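Local coordinates for mandelate racemase/muconate lactonizing enzyme family protein (Azoarcus sp., PDB 2QDE) that belongs to the mandelate racemase/muconate lactonizing enzyme family of the enolase superfamily and holds a barium ion in its barrel domain, at residues A150-A153 against L154-R158; L206-I209 against R210-K214. All coordinates share one frame; numbering follows the deposited sequence.

Following the chain from the N terminus, contact 1 (150-158) comes first, on helix 146-159, and ends before contact 2 (206-214) begins on helix 202-212. The two are in series; neither nests in nor crosses the other, and each closes only single turns of helix. Contact 1 belongs to the unit strand 135-140, helix 146-159, strand 164-167; contact 2 to the unit strand 192-195, helix 202-212, strand 220-221. Their centres lie 24 Å apart and their nearest atoms about 14 Å, with helix 172-186 between them in the chain. Both helices belong to the barrel domain, and contact 2 also faces a second subunit.

Contact 1. Residues A150-A153 against L154-R158; sequences AEEA and LAVLR
Glu-152 and Val-156 meet one helical turn apart, where Glu-152 CG lies 4.1 Å from Val-156 CG2 and the two side chains cross at a slant. Val-156 has CG1 anti to its N (chi1 168°), which leaves CG2 beside the N and turned back over the preceding turn, 3.1 Å from Glu-152 O. That same oxygen accepts the N-H of Val-156, with Val-156 N to Glu-152 O at 2.9 Å, so a methyl and an amide crowd one carbonyl. Leu-154 and Leu-157 lean back in a similar way. With its CG beside the backbone N (chi1 -70°), Leu-154 brings CG to 3.6 Å from Ala-150 O, and Leu-157 CG sits 3.4 Å from Ala-153 O. Ala-155 reaches no further than its CB, which rests 3.6 Å from Glu-152 O.

Beneath these side chains run four successive i to i+4 bonds, from the N-H groups of Leu-154, Ala-155, Val-156 and Leu-157 to the carbonyls of Ala-150 to Ala-153. They are much alike: Leu-157 N to Ala-153 O measures 3.0 Å with an N-H...O angle of 161°, the donor tilted from the carbonyl plane. The ladder continues from Arg-158 N to Leu-154 O.

Farther out, the extended Glu-152 chain carries OE1 to the backbone N of Gly-142, fastening the helix to the loop after strand 135-140. Val-156 also packs on Leu-141 and Phe-161, while Ala-150, Ala-153 and Leu-157 touch helix 172-186; Leu-154 and Glu-151 are exposed. This is a regular alpha-helix with Ala-150, Ala-153 and Val-156 buried, forming the crossover of a beta-alpha-beta unit, strand 135-140 to strand 164-167, in the TIM-barrel-like domain of the enolase superfamily.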
loop_
_atom_site.group_PDB
_atom_site.type_symbol
_atom_site.label_atom_id
_atom_site.label_comp_id
_atom_site.label_asym_id
_atom_site.label_seq_id
_atom_site.Cartn_x
_atom_site.Cartn_y
_atom_site.Cartn_z
ATOM N N ALA A 150 14.954 -35.775 25.484
ATOM C CA ALA A 150 14.110 -36.705 24.751
ATOM C C ALA A 150 13.415 -37.684 25.694
ATOM O O ALA A 150 12.286 -38.112 25.429
ATOM C CB ALA A 150 14.934 -37.458 23.734
ATOM N N GLU A 151 14.083 -38.048 26.787
ATOM C CA GLU A 151 13.482 -38.972 27.753
ATOM C C GLU A 151 12.332 -38.280 28.488
ATOM O O GLU A 151 11.315 -38.908 28.796
ATOM C CB GLU A 151 14.526 -39.464 28.765
ATOM C CG GLU A 151 15.774 -40.050 28.116
ATOM C CD GLU A 151 16.677 -40.774 29.102
ATOM O OE1 GLU A 151 16.983 -40.194 30.180
ATOM O OE2 GLU A 151 17.094 -41.923 28.799
ATOM N N GLU A 152 12.485 -36.989 28.773
ATOM C CA GLU A 152 11.414 -36.258 29.444
ATOM C C GLU A 152 10.253 -36.088 28.467
ATOM O O GLU A 152 9.089 -36.055 28.868
ATOM C CB GLU A 152 11.898 -34.883 29.925
ATOM C CG GLU A 152 10.789 -34.037 30.558
ATOM C CD GLU A 152 11.292 -32.752 31.196
ATOM O OE1 GLU A 152 12.444 -32.344 30.916
ATOM O OE2 GLU A 152 10.523 -32.144 31.976
ATOM N N ALA A 153 10.577 -35.986 27.181
ATOM C CA ALA A 153 9.562 -35.834 26.145
ATOM C C ALA A 153 8.642 -37.056 26.138
ATOM O O ALA A 153 7.419 -36.927 26.121
ATOM C CB ALA A 153 10.224 -35.669 24.780
ATOM N N LEU A 154 9.243 -38.241 26.158
ATOM C CA LEU A 154 8.484 -39.481 26.168
ATOM C C LEU A 154 7.641 -39.604 27.435
ATOM O O LEU A 154 6.502 -40.052 27.380
ATOM C CB LEU A 154 9.436 -40.674 26.049
ATOM C CG LEU A 154 10.115 -40.843 24.687
ATOM C CD1 LEU A 154 11.226 -41.880 24.778
ATOM C CD2 LEU A 154 9.069 -41.262 23.660
ATOM N N ALA A 155 8.198 -39.203 28.574
ATOM C CA ALA A 155 7.475 -39.268 29.845
ATOM C C ALA A 155 6.252 -38.353 29.789
ATOM O O ALA A 155 5.162 -38.727 30.219
ATOM C CB ALA A 155 8.388 -38.841 30.991
ATOM N N VAL A 156 6.449 -37.153 29.252
ATOM C CA VAL A 156 5.377 -36.174 29.126
ATOM C C VAL A 156 4.261 -36.703 28.230
ATOM O O VAL A 156 3.082 -36.577 28.556
ATOM C CB VAL A 156 5.907 -34.852 28.532
ATOM C CG1 VAL A 156 4.747 -33.957 28.128
ATOM C CG2 VAL A 156 6.784 -34.146 29.562
ATOM N N LEU A 157 4.637 -37.296 27.100
ATOM C CA LEU A 157 3.651 -37.846 26.181
ATOM C C LEU A 157 2.909 -39.013 26.828
ATOM O O LEU A 157 1.698 -39.156 26.654
ATOM C CB LEU A 157 4.328 -38.292 24.879
ATOM C CG LEU A 157 4.827 -37.132 24.003
ATOM C CD1 LEU A 157 5.700 -37.658 22.880
ATOM C CD2 LEU A 157 3.634 -36.359 23.456
ATOM N N ARG A 158 3.628 -39.841 27.584
ATOM C CA ARG A 158 3.000 -40.984 28.254
ATOM C C ARG A 158 1.944 -40.537 29.262
ATOM O O ARG A 158 0.945 -41.228 29.475
ATOM C CB ARG A 158 4.057 -41.847 28.961
ATOM C CG ARG A 158 4.524 -43.044 28.138
ATOM C CD ARG A 158 5.452 -43.971 28.929
ATOM N NE ARG A 158 6.839 -43.506 28.930
ATOM C CZ ARG A 158 7.474 -43.032 29.999
ATOM N NH1 ARG A 158 6.845 -42.958 31.170
ATOM N NH2 ARG A 158 8.736 -42.630 29.898
#

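Contact 2. Residues L206-I209 against R210-K214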
loop_
_atom_site.group_PDB
_atom_site.type_symbol
_atom_site.label_atom_id
_atom_site.label_comp_id
_atom_site.label_asym_id
_atom_site.label_seq_id
_atom_site.Cartn_x
_atom_site.Cartn_y
_atom_site.Cartn_z
ATOM N N LEU A 206 16.670 -17.109 9.609
ATOM C CA LEU A 206 16.566 -17.743 8.307
ATOM C C LEU A 206 17.382 -19.043 8.240
ATOM O O LEU A 206 16.862 -20.105 7.890
ATOM C CB LEU A 206 17.028 -16.752 7.230
ATOM C CG LEU A 206 16.625 -17.033 5.786
ATOM C CD1 LEU A 206 15.165 -17.458 5.733
ATOM C CD2 LEU A 206 16.853 -15.782 4.945
ATOM N N THR A 207 18.659 -18.959 8.603
ATOM C CA THR A 207 19.541 -20.121 8.565
ATOM C C THR A 207 19.119 -21.282 9.464
ATOM O O THR A 207 19.072 -22.430 9.032
ATOM C CB THR A 207 20.978 -19.735 8.951
ATOM O OG1 THR A 207 21.449 -18.706 8.071
ATOM C CG2 THR A 207 21.902 -20.947 8.839
ATOM N N THR A 208 18.818 -20.975 10.718
ATOM C CA THR A 208 18.438 -22.010 11.661
ATOM C C THR A 208 17.109 -22.649 11.314
ATOM O O THR A 208 16.990 -23.869 11.325
ATOM C CB THR A 208 18.382 -21.457 13.087
ATOM O OG1 THR A 208 19.638 -20.847 13.398
ATOM C CG2 THR A 208 18.117 -22.577 14.089
ATOM N N ILE A 209 16.110 -21.830 10.999
ATOM C CA ILE A 209 14.803 -22.372 10.659
ATOM C C ILE A 209 14.912 -23.290 9.450
ATOM O O ILE A 209 14.320 -24.367 9.427
ATOM C CB ILE A 209 13.784 -21.249 10.385
ATOM C CG1 ILE A 209 13.586 -20.427 11.664
ATOM C CG2 ILE A 209 12.457 -21.842 9.934
ATOM C CD1 ILE A 209 12.684 -19.238 11.508
ATOM N N ARG A 210 15.675 -22.873 8.448
ATOM C CA ARG A 210 15.846 -23.704 7.261
ATOM C C ARG A 210 16.585 -24.985 7.627
ATOM O O ARG A 210 16.288 -26.058 7.098
ATOM C CB ARG A 210 16.594 -22.931 6.167
ATOM C CG ARG A 210 15.719 -21.851 5.522
ATOM C CD ARG A 210 16.411 -21.133 4.376
ATOM N NE ARG A 210 15.447 -20.344 3.611
ATOM C CZ ARG A 210 15.757 -19.590 2.564
ATOM N NH1 ARG A 210 17.011 -19.515 2.146
ATOM N NH2 ARG A 210 14.811 -18.908 1.934
ATOM N N ALA A 211 17.525 -24.875 8.560
ATOM C CA ALA A 211 18.289 -26.031 9.001
ATOM C C ALA A 211 17.397 -27.004 9.771
ATOM O O ALA A 211 17.711 -28.184 9.888
ATOM C CB ALA A 211 19.453 -25.584 9.878
ATOM N N LEU A 212 16.279 -26.505 10.286
ATOM C CA LEU A 212 15.365 -27.334 11.062
ATOM C C LEU A 212 14.148 -27.843 10.292
ATOM O O LEU A 212 13.393 -28.666 10.808
ATOM C CB LEU A 212 14.878 -26.566 12.293
ATOM C CG LEU A 212 15.936 -26.137 13.320
ATOM C CD1 LEU A 212 15.269 -25.359 14.450
ATOM C CD2 LEU A 212 16.647 -27.372 13.866
ATOM N N GLU A 213 13.952 -27.363 9.068
ATOM C CA GLU A 213 12.794 -27.777 8.284
ATOM C C GLU A 213 12.644 -29.286 8.105
ATOM O O GLU A 213 11.526 -29.788 8.036
ATOM C CB GLU A 213 12.792 -27.070 6.915
ATOM C CG GLU A 213 12.661 -25.544 7.041
ATOM C CD GLU A 213 12.548 -24.811 5.710
ATOM O OE1 GLU A 213 13.278 -25.172 4.761
ATOM O OE2 GLU A 213 11.736 -23.856 5.622
ATOM N N LYS A 214 13.752 -30.017 8.055
ATOM C CA LYS A 214 13.670 -31.465 7.874
ATOM C C LYS A 214 13.049 -32.177 9.083
ATOM O O LYS A 214 12.656 -33.351 8.988
ATOM C CB LYS A 214 15.060 -32.047 7.582
ATOM C CG LYS A 214 16.015 -32.070 8.763
ATOM C CD LYS A 214 17.379 -32.589 8.324
ATOM C CE LYS A 214 18.037 -31.609 7.357
ATOM N NZ LYS A 214 19.165 -32.212 6.574
#
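Leu-206 lays its CD1 methyl over one face of the Arg-210 guanidinium, 3.5 Å above the plane and displaced toward the rim. The closest approach of the two side chains is Leu-206 CD1 to Arg-210 NE, 3.6 Å. They run side by side in the same direction: a chi1 of -162° swings the leucine branch to the side where the straight arginine chain, extended from CG to NE, passes it. Close to the backbone, Arg-210 CG also rests 3.2 Å from Leu-206 O, the acceptor for the N-H of Arg-210.

On another side of the helix, Thr-208 CG2 and Leu-212 CD1 meet at 4.0 Å, again with side chains pointing alike. Leu-212 CG lies 3.2 Å from Thr-208 O, and Glu-213 CG 3.1 Å from Ile-209 O.

The backbone changes pattern here. Arg-210 N and Ala-211 N bond four residues back, to Leu-206 O and Thr-207 O, but Leu-212 N divides between Thr-208 O, a weak bond with an N-H...O angle of 123°, and Ile-209 O at 3.0 Å. The latter approach is from above the carbonyl plane of Ile-209, with a C=O...N angle of only 108°.

Outside the two segments, Arg-210 NH2 bonds to Lys-238 O of its own chain and NH1 to Ala-240 O of the second subunit, whose Pro-242 packs on both Leu-206 and Arg-210. These two bonds probably fix the rotation of the guanidinium and so its face toward the leucine methyl. Thr-208 OG1 is satisfied by Gln-204 O, and Ile-209 packs on Val-239. The i to i+4 pattern thus gives way to an i to i+3 bond at Leu-212 N, in the helix 202-212 that links strands 192-195 and 220-221 of the TIM-barrel-like domain, here bearing a subunit interface.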